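Local coordinates for protein SYE1 (Shewanella oneidensis, PDB 4AWT) that binds FMN and probably works as an NAD(P)H-dependent oxidoreductase acting on CH-CH groups, as other members of the old yellow enzyme family do, at residues I178-A183 / D215-A220; V232-L237 / A257-H262; A220-D223 / R229-V232. The protein carries 1 engineered substitution. All coordinates share one frame; numbering follows the deposited sequence.

Contact 1: residues I178-A183 / D215-A220. With FMN (flavin mononucleotide), chain B.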
loop_
_atom_site.group_PDB
_atom_site.type_symbol
_atom_site.label_atom_id
_atom_site.label_comp_id
_atom_site.label_asym_id
_atom_site.label_seq_id
_atom_site.Cartn_x
_atom_site.Cartn_y
_atom_site.Cartn_z
ATOM N N ILE A 178 -10.810 -0.045 0.440
ATOM C CA ILE A 178 -9.557 -0.580 0.910
ATOM C C ILE A 178 -8.645 -0.861 -0.279
ATOM O O ILE A 178 -9.120 -1.148 -1.371
ATOM C CB ILE A 178 -9.729 -1.834 1.794
ATOM C CG1 ILE A 178 -10.248 -3.055 1.042
ATOM C CG2 ILE A 178 -10.607 -1.483 2.976
ATOM C CD1 ILE A 178 -9.222 -3.923 0.354
ATOM N N GLU A 179 -7.350 -0.825 -0.010
ATOM C CA GLU A 179 -6.333 -1.283 -0.934
ATOM C C GLU A 179 -5.657 -2.467 -0.299
ATOM O O GLU A 179 -5.106 -2.389 0.812
ATOM C CB GLU A 179 -5.290 -0.203 -1.220
ATOM C CG GLU A 179 -4.267 -0.659 -2.251
ATOM C CD GLU A 179 -3.202 0.384 -2.534
ATOM O OE1 GLU A 179 -3.517 1.312 -3.350
ATOM O OE2 GLU A 179 -2.100 0.293 -1.975
ATOM N N LEU A 180 -5.647 -3.611 -0.996
ATOM C CA LEU A 180 -4.896 -4.764 -0.517
ATOM C C LEU A 180 -3.435 -4.590 -0.870
ATOM O O LEU A 180 -3.074 -4.522 -2.041
ATOM C CB LEU A 180 -5.434 -6.016 -1.180
ATOM C CG LEU A 180 -4.702 -7.310 -0.841
ATOM C CD1 LEU A 180 -4.772 -7.584 0.666
ATOM C CD2 LEU A 180 -5.268 -8.463 -1.652
ATOM N N HIS A 181 -2.566 -4.559 0.139
ATOM C CA HIS A 181 -1.125 -4.481 -0.127
ATOM C C HIS A 181 -0.655 -5.887 -0.518
ATOM O O HIS A 181 -0.423 -6.725 0.355
ATOM C CB HIS A 181 -0.353 -3.974 1.069
ATOM C CG HIS A 181 1.032 -3.525 0.735
ATOM N ND1 HIS A 181 1.627 -3.821 -0.441
ATOM C CD2 HIS A 181 1.849 -2.726 1.474
ATOM C CE1 HIS A 181 2.804 -3.227 -0.410
ATOM N NE2 HIS A 181 2.972 -2.552 0.708
ATOM N N ALA A 182 -0.525 -6.154 -1.801
ATOM C CA ALA A 182 -0.005 -7.390 -2.325
ATOM C C ALA A 182 1.321 -7.174 -3.033
ATOM O O ALA A 182 1.724 -7.979 -3.879
ATOM C CB ALA A 182 -1.036 -8.079 -3.228
ATOM N N ALA A 183 2.039 -6.148 -2.606
ATOM C CA ALA A 183 3.244 -5.640 -3.245
ATOM C C ALA A 183 4.407 -5.640 -2.257
ATOM O O ALA A 183 4.311 -6.110 -1.129
ATOM C CB ALA A 183 2.946 -4.259 -3.833
ATOM N N ASP A 215 -6.070 -14.715 -4.887
ATOM C CA ASP A 215 -7.416 -14.918 -5.327
ATOM C C ASP A 215 -8.395 -15.015 -4.164
ATOM O O ASP A 215 -9.459 -14.417 -4.147
ATOM C CB ASP A 215 -7.472 -16.178 -6.202
ATOM C CG ASP A 215 -8.794 -16.388 -6.866
ATOM O OD1 ASP A 215 -9.356 -15.471 -7.430
ATOM O OD2 ASP A 215 -9.152 -17.550 -7.016
ATOM N N GLU A 216 -8.023 -15.851 -3.174
ATOM C CA GLU A 216 -8.894 -16.110 -2.066
ATOM C C GLU A 216 -9.055 -14.919 -1.145
ATOM O O GLU A 216 -10.151 -14.650 -0.615
ATOM C CB GLU A 216 -8.393 -17.337 -1.295
ATOM C CG GLU A 216 -8.533 -18.609 -2.124
ATOM C CD GLU A 216 -7.999 -19.862 -1.473
ATOM O OE1 GLU A 216 -7.422 -19.752 -0.373
ATOM O OE2 GLU A 216 -8.106 -20.948 -2.056
ATOM N N VAL A 217 -7.966 -14.167 -0.917
ATOM C CA VAL A 217 -8.058 -12.945 -0.131
ATOM C C VAL A 217 -8.961 -11.937 -0.829
ATOM O O VAL A 217 -9.844 -11.352 -0.211
ATOM C CB VAL A 217 -6.663 -12.376 0.173
ATOM C CG1 VAL A 217 -6.792 -10.989 0.815
ATOM C CG2 VAL A 217 -5.854 -13.282 1.068
ATOM N N VAL A 218 -8.735 -11.715 -2.141
ATOM C CA VAL A 218 -9.568 -10.765 -2.881
ATOM C C VAL A 218 -11.016 -11.196 -2.857
ATOM O O VAL A 218 -11.908 -10.373 -2.687
ATOM C CB VAL A 218 -9.016 -10.536 -4.277
ATOM C CG1 VAL A 218 -9.981 -9.736 -5.133
ATOM C CG2 VAL A 218 -7.663 -9.842 -4.189
ATOM N N ALA A 219 -11.278 -12.497 -3.031
ATOM C CA ALA A 219 -12.672 -12.938 -3.000
ATOM C C ALA A 219 -13.329 -12.578 -1.692
ATOM O O ALA A 219 -14.482 -12.140 -1.682
ATOM C CB ALA A 219 -12.742 -14.462 -3.205
ATOM N N ALA A 220 -12.623 -12.758 -0.577
ATOM C CA ALA A 220 -13.181 -12.443 0.713
ATOM C C ALA A 220 -13.409 -10.944 0.892
ATOM O O ALA A 220 -14.420 -10.515 1.439
ATOM C CB ALA A 220 -12.281 -12.964 1.811
HETATM N N1 FMN B . 4.109 1.625 -0.034
HETATM C C2 FMN B . 3.076 0.916 0.404
HETATM O O2 FMN B . 2.389 0.193 -0.365
HETATM N N3 FMN B . 2.720 0.958 1.745
HETATM C C4 FMN B . 3.400 1.720 2.682
HETATM O O4 FMN B . 2.946 1.782 3.855
HETATM C C4A FMN B . 4.547 2.367 2.226
HETATM N N5 FMN B . 5.351 3.081 3.113
HETATM C C5A FMN B . 6.227 4.053 2.559
HETATM C C6 FMN B . 6.843 4.964 3.381
HETATM C C7 FMN B . 7.702 5.967 2.872
HETATM C C7M FMN B . 8.241 7.007 3.824
HETATM C C8 FMN B . 7.953 5.981 1.533
HETATM C C8M FMN B . 8.833 7.039 0.899
HETATM C C9 FMN B . 7.337 5.042 0.681
HETATM C C9A FMN B . 6.461 4.076 1.180
HETATM N N10 FMN B . 5.795 3.174 0.324
HETATM C C10 FMN B . 4.796 2.370 0.840
HETATM C "C1'" FMN B . 6.012 3.261 -1.123
HETATM C "C2'" FMN B . 5.284 4.447 -1.781
HETATM O "O2'" FMN B . 3.882 4.241 -1.778
HETATM C "C3'" FMN B . 5.684 4.644 -3.230
HETATM O "O3'" FMN B . 5.265 3.563 -4.050
HETATM C "C4'" FMN B . 7.186 4.890 -3.462
HETATM O "O4'" FMN B . 7.718 5.817 -2.528
HETATM C "C5'" FMN B . 7.498 5.276 -4.895
HETATM O "O5'" FMN B . 6.867 6.517 -5.253
HETATM P P FMN B . 7.725 7.885 -5.224
HETATM O O1P FMN B . 8.045 8.158 -3.775
HETATM O O2P FMN B . 8.971 7.655 -6.049
HETATM O O3P FMN B . 6.774 8.893 -5.819
#

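Contact 2: residues V232-L237 / A257-H262. With FMN (flavin mononucleotide), chain B.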
loop_
_atom_site.group_PDB
_atom_site.type_symbol
_atom_site.label_atom_id
_atom_site.label_comp_id
_atom_site.label_asym_id
_atom_site.label_seq_id
_atom_site.Cartn_x
_atom_site.Cartn_y
_atom_site.Cartn_z
ATOM N N VAL A 232 -6.158 -3.153 -5.339
ATOM C CA VAL A 232 -5.063 -4.033 -5.025
ATOM C C VAL A 232 -3.766 -3.402 -5.517
ATOM O O VAL A 232 -3.736 -2.883 -6.631
ATOM C CB VAL A 232 -5.243 -5.427 -5.638
ATOM C CG1 VAL A 232 -4.044 -6.330 -5.381
ATOM C CG2 VAL A 232 -6.523 -6.078 -5.128
ATOM N N ARG A 233 -2.703 -3.513 -4.724
ATOM C CA ARG A 233 -1.378 -3.050 -5.096
ATOM C C ARG A 233 -0.475 -4.246 -5.378
ATOM O O ARG A 233 -0.396 -5.183 -4.582
ATOM C CB ARG A 233 -0.772 -2.178 -3.999
ATOM C CG ARG A 233 0.307 -1.258 -4.560
ATOM C CD ARG A 233 0.814 -0.230 -3.573
ATOM N NE ARG A 233 1.410 0.883 -4.303
ATOM C CZ ARG A 233 2.291 1.762 -3.852
ATOM N NH1 ARG A 233 2.907 1.604 -2.720
ATOM N NH2 ARG A 233 2.602 2.807 -4.624
ATOM N N LEU A 234 0.233 -4.175 -6.524
ATOM C CA LEU A 234 1.188 -5.178 -6.975
ATOM C C LEU A 234 2.525 -4.520 -7.296
ATOM O O LEU A 234 2.573 -3.337 -7.655
ATOM C CB LEU A 234 0.703 -5.934 -8.229
ATOM C CG LEU A 234 -0.588 -6.723 -8.055
ATOM C CD1 LEU A 234 -0.956 -7.347 -9.403
ATOM C CD2 LEU A 234 -0.490 -7.806 -6.981
ATOM N N ALA A 235 3.593 -5.307 -7.227
ATOM C CA ALA A 235 4.941 -4.881 -7.573
ATOM C C ALA A 235 5.579 -5.922 -8.469
ATOM O O ALA A 235 6.300 -6.813 -8.010
ATOM C CB ALA A 235 5.770 -4.667 -6.349
ATOM N N PRO A 236 5.328 -5.869 -9.776
ATOM C CA PRO A 236 5.803 -6.945 -10.651
ATOM C C PRO A 236 7.310 -7.082 -10.701
ATOM O O PRO A 236 7.796 -8.222 -10.831
ATOM C CB PRO A 236 5.234 -6.562 -12.019
ATOM C CG PRO A 236 4.002 -5.743 -11.716
ATOM C CD PRO A 236 4.412 -4.941 -10.475
ATOM N N LEU A 237 8.053 -5.968 -10.693
ATOM C CA LEU A 237 9.434 -6.013 -11.080
ATOM C C LEU A 237 10.402 -5.569 -9.987
ATOM O O LEU A 237 11.607 -5.903 -10.063
ATOM C CB LEU A 237 9.705 -5.171 -12.322
ATOM C CG LEU A 237 8.974 -5.638 -13.566
ATOM C CD1 LEU A 237 9.304 -4.679 -14.704
ATOM C CD2 LEU A 237 9.340 -7.044 -13.971
ATOM N N ALA A 257 -5.186 -10.164 -14.918
ATOM C CA ALA A 257 -6.391 -10.737 -15.458
ATOM C C ALA A 257 -7.259 -11.397 -14.376
ATOM O O ALA A 257 -8.495 -11.312 -14.433
ATOM C CB ALA A 257 -6.033 -11.786 -16.518
ATOM N N LEU A 258 -6.633 -12.012 -13.386
ATOM C CA LEU A 258 -7.359 -12.573 -12.253
ATOM C C LEU A 258 -8.121 -11.492 -11.529
ATOM O O LEU A 258 -9.309 -11.625 -11.151
ATOM C CB LEU A 258 -6.325 -13.264 -11.370
ATOM C CG LEU A 258 -6.733 -13.984 -10.099
ATOM C CD1 LEU A 258 -5.730 -15.054 -9.713
ATOM C CD2 LEU A 258 -6.805 -13.017 -8.921
ATOM N N LEU A 259 -7.431 -10.379 -11.265
ATOM C CA LEU A 259 -8.059 -9.285 -10.552
ATOM C C LEU A 259 -9.166 -8.625 -11.362
ATOM O O LEU A 259 -10.173 -8.182 -10.837
ATOM C CB LEU A 259 -6.975 -8.309 -10.119
ATOM C CG LEU A 259 -5.973 -8.894 -9.097
ATOM C CD1 LEU A 259 -4.851 -7.883 -8.868
ATOM C CD2 LEU A 259 -6.660 -9.254 -7.793
ATOM N N ASN A 260 -8.967 -8.596 -12.696
ATOM C CA ASN A 260 -10.002 -8.118 -13.591
ATOM C C ASN A 260 -11.279 -8.954 -13.423
ATOM O O ASN A 260 -12.384 -8.416 -13.450
ATOM C CB ASN A 260 -9.501 -8.168 -15.008
ATOM C CG ASN A 260 -10.400 -7.403 -15.935
ATOM O OD1 ASN A 260 -10.476 -6.160 -15.801
ATOM N ND2 ASN A 260 -11.098 -8.052 -16.827
ATOM N N LYS A 261 -11.124 -10.268 -13.297
ATOM C CA LYS A 261 -12.263 -11.190 -13.122
ATOM C C LYS A 261 -13.069 -10.836 -11.873
ATOM O O LYS A 261 -14.285 -10.943 -11.829
ATOM C CB LYS A 261 -11.819 -12.630 -12.985
ATOM C CG LYS A 261 -11.389 -13.355 -14.225
ATOM C CD LYS A 261 -11.294 -14.861 -14.183
ATOM C CE LYS A 261 -11.605 -15.434 -15.566
ATOM N NZ LYS A 261 -11.468 -16.933 -15.623
ATOM N N HIS A 262 -12.361 -10.446 -10.815
ATOM C CA HIS A 262 -12.997 -9.997 -9.583
ATOM C C HIS A 262 -13.586 -8.610 -9.674
ATOM O O HIS A 262 -14.282 -8.190 -8.736
ATOM C CB HIS A 262 -12.004 -10.029 -8.425
ATOM C CG HIS A 262 -11.678 -11.392 -7.924
ATOM N ND1 HIS A 262 -12.553 -12.112 -7.140
ATOM C CD2 HIS A 262 -10.595 -12.133 -8.070
ATOM C CE1 HIS A 262 -11.990 -13.239 -6.846
ATOM N NE2 HIS A 262 -10.785 -13.304 -7.375
HETATM N N1 FMN B . 4.109 1.625 -0.034
HETATM C C2 FMN B . 3.076 0.916 0.404
HETATM O O2 FMN B . 2.389 0.193 -0.365
HETATM N N3 FMN B . 2.720 0.958 1.745
HETATM C C4 FMN B . 3.400 1.720 2.682
HETATM O O4 FMN B . 2.946 1.782 3.855
HETATM C C4A FMN B . 4.547 2.367 2.226
HETATM N N5 FMN B . 5.351 3.081 3.113
HETATM C C5A FMN B . 6.227 4.053 2.559
HETATM C C6 FMN B . 6.843 4.964 3.381
HETATM C C7 FMN B . 7.702 5.967 2.872
HETATM C C7M FMN B . 8.241 7.007 3.824
HETATM C C8 FMN B . 7.953 5.981 1.533
HETATM C C8M FMN B . 8.833 7.039 0.899
HETATM C C9 FMN B . 7.337 5.042 0.681
HETATM C C9A FMN B . 6.461 4.076 1.180
HETATM N N10 FMN B . 5.795 3.174 0.324
HETATM C C10 FMN B . 4.796 2.370 0.840
HETATM C "C1'" FMN B . 6.012 3.261 -1.123
HETATM C "C2'" FMN B . 5.284 4.447 -1.781
HETATM O "O2'" FMN B . 3.882 4.241 -1.778
HETATM C "C3'" FMN B . 5.684 4.644 -3.230
HETATM O "O3'" FMN B . 5.265 3.563 -4.050
HETATM C "C4'" FMN B . 7.186 4.890 -3.462
HETATM O "O4'" FMN B . 7.718 5.817 -2.528
HETATM C "C5'" FMN B . 7.498 5.276 -4.895
HETATM O "O5'" FMN B . 6.867 6.517 -5.253
HETATM P P FMN B . 7.725 7.885 -5.224
HETATM O O1P FMN B . 8.045 8.158 -3.775
HETATM O O2P FMN B . 8.971 7.655 -6.049
HETATM O O3P FMN B . 6.774 8.893 -5.819
#

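Contact 3: residues A220-D223 / R229-V232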
loop_
_atom_site.group_PDB
_atom_site.type_symbol
_atom_site.label_atom_id
_atom_site.label_comp_id
_atom_site.label_asym_id
_atom_site.label_seq_id
_atom_site.Cartn_x
_atom_site.Cartn_y
_atom_site.Cartn_z
ATOM N N ALA A 220 -12.623 -12.758 -0.577
ATOM C CA ALA A 220 -13.181 -12.443 0.713
ATOM C C ALA A 220 -13.409 -10.944 0.892
ATOM O O ALA A 220 -14.420 -10.515 1.439
ATOM C CB ALA A 220 -12.281 -12.964 1.811
ATOM N N LEU A 221 -12.456 -10.127 0.416
ATOM C CA LEU A 221 -12.611 -8.670 0.507
ATOM C C LEU A 221 -13.797 -8.197 -0.273
ATOM O O LEU A 221 -14.592 -7.363 0.199
ATOM C CB LEU A 221 -11.317 -8.012 0.021
ATOM C CG LEU A 221 -10.092 -8.256 0.869
ATOM C CD1 LEU A 221 -8.840 -7.827 0.119
ATOM C CD2 LEU A 221 -10.172 -7.522 2.198
ATOM N N VAL A 222 -13.938 -8.708 -1.517
ATOM C CA VAL A 222 -15.078 -8.337 -2.335
ATOM C C VAL A 222 -16.361 -8.781 -1.700
ATOM O O VAL A 222 -17.371 -8.054 -1.712
ATOM C CB VAL A 222 -14.881 -8.930 -3.743
ATOM C CG1 VAL A 222 -16.169 -8.850 -4.541
ATOM C CG2 VAL A 222 -13.731 -8.254 -4.467
ATOM N N ASP A 223 -16.379 -10.016 -1.172
ATOM C CA ASP A 223 -17.625 -10.467 -0.505
ATOM C C ASP A 223 -17.986 -9.583 0.657
ATOM O O ASP A 223 -19.159 -9.336 0.901
ATOM C CB ASP A 223 -17.405 -11.907 -0.039
ATOM C CG ASP A 223 -18.615 -12.626 0.411
ATOM O OD1 ASP A 223 -19.541 -12.720 -0.431
ATOM O OD2 ASP A 223 -18.656 -13.152 1.548
ATOM N N ARG A 229 -15.249 -1.149 -3.950
ATOM C CA ARG A 229 -14.527 -0.598 -2.803
ATOM C C ARG A 229 -13.201 -1.324 -2.554
ATOM O O ARG A 229 -12.603 -1.106 -1.501
ATOM C CB ARG A 229 -15.411 -0.598 -1.573
ATOM C CG ARG A 229 -16.602 0.337 -1.722
ATOM C CD ARG A 229 -17.293 0.650 -0.411
ATOM N NE ARG A 229 -17.950 -0.438 0.129
ATOM C CZ ARG A 229 -18.757 -0.361 1.177
ATOM N NH1 ARG A 229 -18.965 0.755 1.825
ATOM N NH2 ARG A 229 -19.351 -1.527 1.573
ATOM N N VAL A 230 -12.742 -2.140 -3.501
ATOM C CA VAL A 230 -11.524 -2.918 -3.325
ATOM C C VAL A 230 -10.542 -2.565 -4.437
ATOM O O VAL A 230 -10.802 -2.803 -5.610
ATOM C CB VAL A 230 -11.795 -4.416 -3.333
ATOM C CG1 VAL A 230 -10.502 -5.224 -3.310
ATOM C CG2 VAL A 230 -12.685 -4.810 -2.149
ATOM N N GLY A 231 -9.365 -2.053 -4.033
ATOM C CA GLY A 231 -8.212 -1.923 -4.920
ATOM C C GLY A 231 -7.140 -2.890 -4.465
ATOM O O GLY A 231 -7.169 -3.381 -3.331
ATOM N N VAL A 232 -6.158 -3.153 -5.339
ATOM C CA VAL A 232 -5.063 -4.033 -5.025
ATOM C C VAL A 232 -3.766 -3.402 -5.517
ATOM O O VAL A 232 -3.736 -2.883 -6.631
ATOM C CB VAL A 232 -5.243 -5.427 -5.638
ATOM C CG1 VAL A 232 -4.044 -6.330 -5.381
ATOM C CG2 VAL A 232 -6.523 -6.078 -5.128
#

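Contact 1: residues I178-A183 / D215-A220
The imidazole of His181 meets the flavin over one of its faces: FMN O2 stands there, 3.0 Å from His181 NE2, with CE1 and CD2 a little farther from the same oxygen. At the ring edge, in the plane, lies the methyl group CB of Ala183. The rotation of the ring is further set from within its own segment, because Ala183 N donates a hydrogen bond of 3.2 Å to His181 ND1, moderately bent at 151°, with the donor lying 21° out of the ring plane. Trp102 stacks on the imidazole and Tyr186 meets it edge-to-face, so aromatic neighbours help to hold it. With an alanine in place of His181, Ala183 N would probably lose its acceptor, Trp102 and Tyr186 their ring partner, and a gap would open beside FMN O2.

One residue earlier the strand turns its side chain the other way, toward the helix. Of the residues here, Leu180 makes the contact with Val217 and Val218: with CG anti to the backbone N (chi1 177°) it pushes both methyls out to residues 215-220. Its CD2 rests against Val217 CG1 and also against Val218 CG2, each 3.8 Å away, and CD1 lies 4.0 Å from Val217 CG1. The side chains cross at a slant, and the branched valines offer one methyl each, so a single leucine tip is held between two consecutive helix residues by purely apolar contact. Tyr163 of helix 153-172 touches both Leu180 and Val217 and extends this layer. Strand 177-181 thus presents His181 to the FMN pocket inside and Leu180 to helix 212-225 outside, the alternation expected of a strand in a (beta/alpha)8 TIM barrel.

Contact 2: residues V232-L237 / A257-H262
Arg233 grips FMN from one side of strand 230-234, while Val232 and Leu234, its neighbours in sequence, press against Leu259 on the other. The arginine chain, extended from CG to NE, carries the guanidinium to the flavin, where NH1 donates to FMN O2 at 2.8 Å and to the ribityl FMN O2' at 3.0 Å. NH2 donates to FMN O3' at 2.8 Å, to which NH1 adds only a weak bond. FMN N1 lies at the guanidinium edge, in its plane, 2.9 Å from NH1.

Behind this, Leu259 reaches in from helix 248-261. Its CD1 touches Val232 CG1 at 3.9 Å and meets Leu234 CD1 tip to tip at 4.0 Å; CD2 comes to Val232 CG2. The Val232 and Leu259 side chains cross at about a right angle. Farther out, Leu267 touches both leucines, which ties the helix to strand 266-270 of the same beta-alpha-beta unit.

The apolar side thus backs the strand that delivers a cation to the flavin. The positive charge of the guanidinium beside N1 and O2 would probably favour negative charge building up on the pyrimidine end of the ring when FMN is reduced.

Contact 3: residues A220-D223 / R229-V232
Val230 points a single methyl, CG2, at the helix backbone between Leu221 and Val222. The methyl lies above the face of the peptide that joins them, 4.0 Å from Leu221 O and 4.1 Å from Val222 N. Around it, Leu221 CB approaches CG2 to 4.1 Å and Val222 CG2 to 4.3 Å, so one branch of the valine is met by backbone and by two side chains at once. These are ordinary van der Waals distances, with no sign of strain.

The rotamers explain which groups do the touching. In Val230, CG1 is anti to the backbone N (chi1 173°), which leaves CG2 beside that nitrogen and turned to the helix. Leu221 has CG anti to its carbonyl carbon (chi1 -66°); this carries the branched end past Val230, and only the CB at its root brushes the valine. Its methyls go instead to Ile178 and Leu180 of the adjacent strand. Val222 offers CG2 from the next helix position, and the CA atoms of Val222 and Val230, the nearest such pair across the two segments, come within 6.6 Å.

Helix 212-225 runs into strand 230-234 through a short loop, and the contact lies near this turn. Arg229 NE is hydrogen-bonded to Ile225 O, the last residue of the helix, while Val230 also touches Ile225. Asp223 forms a salt bridge with Arg164 of helix 153-172, and Ile178 of strand 177-181 meets both Leu221 and Val230, so the helix is set against two neighbouring barrel strands.

The three contacts follow one another along the chain, each between a strand of the TIM barrel and a surrounding helix. Contact 1 ends at Ala220, where contact 3 begins; contact 3 ends at Val232, where contact 2 begins. Contacts 1 and 3 share helix 212-225 and have centres about 6 Å apart, those of 1 and 2 lie about 9 Å apart, and those of 2 and 3 about 12 Å. Strands 177-181 and 230-234 are neighbours in the parallel sheet, joined by backbone pairs such as Leu180 N to Gly231 O, 2.8 Å. Asp215 of helix 212-225 and His262 of segment 257-262 form a probable hydrogen bond. The same two strands carry His181 and Arg233 to FMN from their other side.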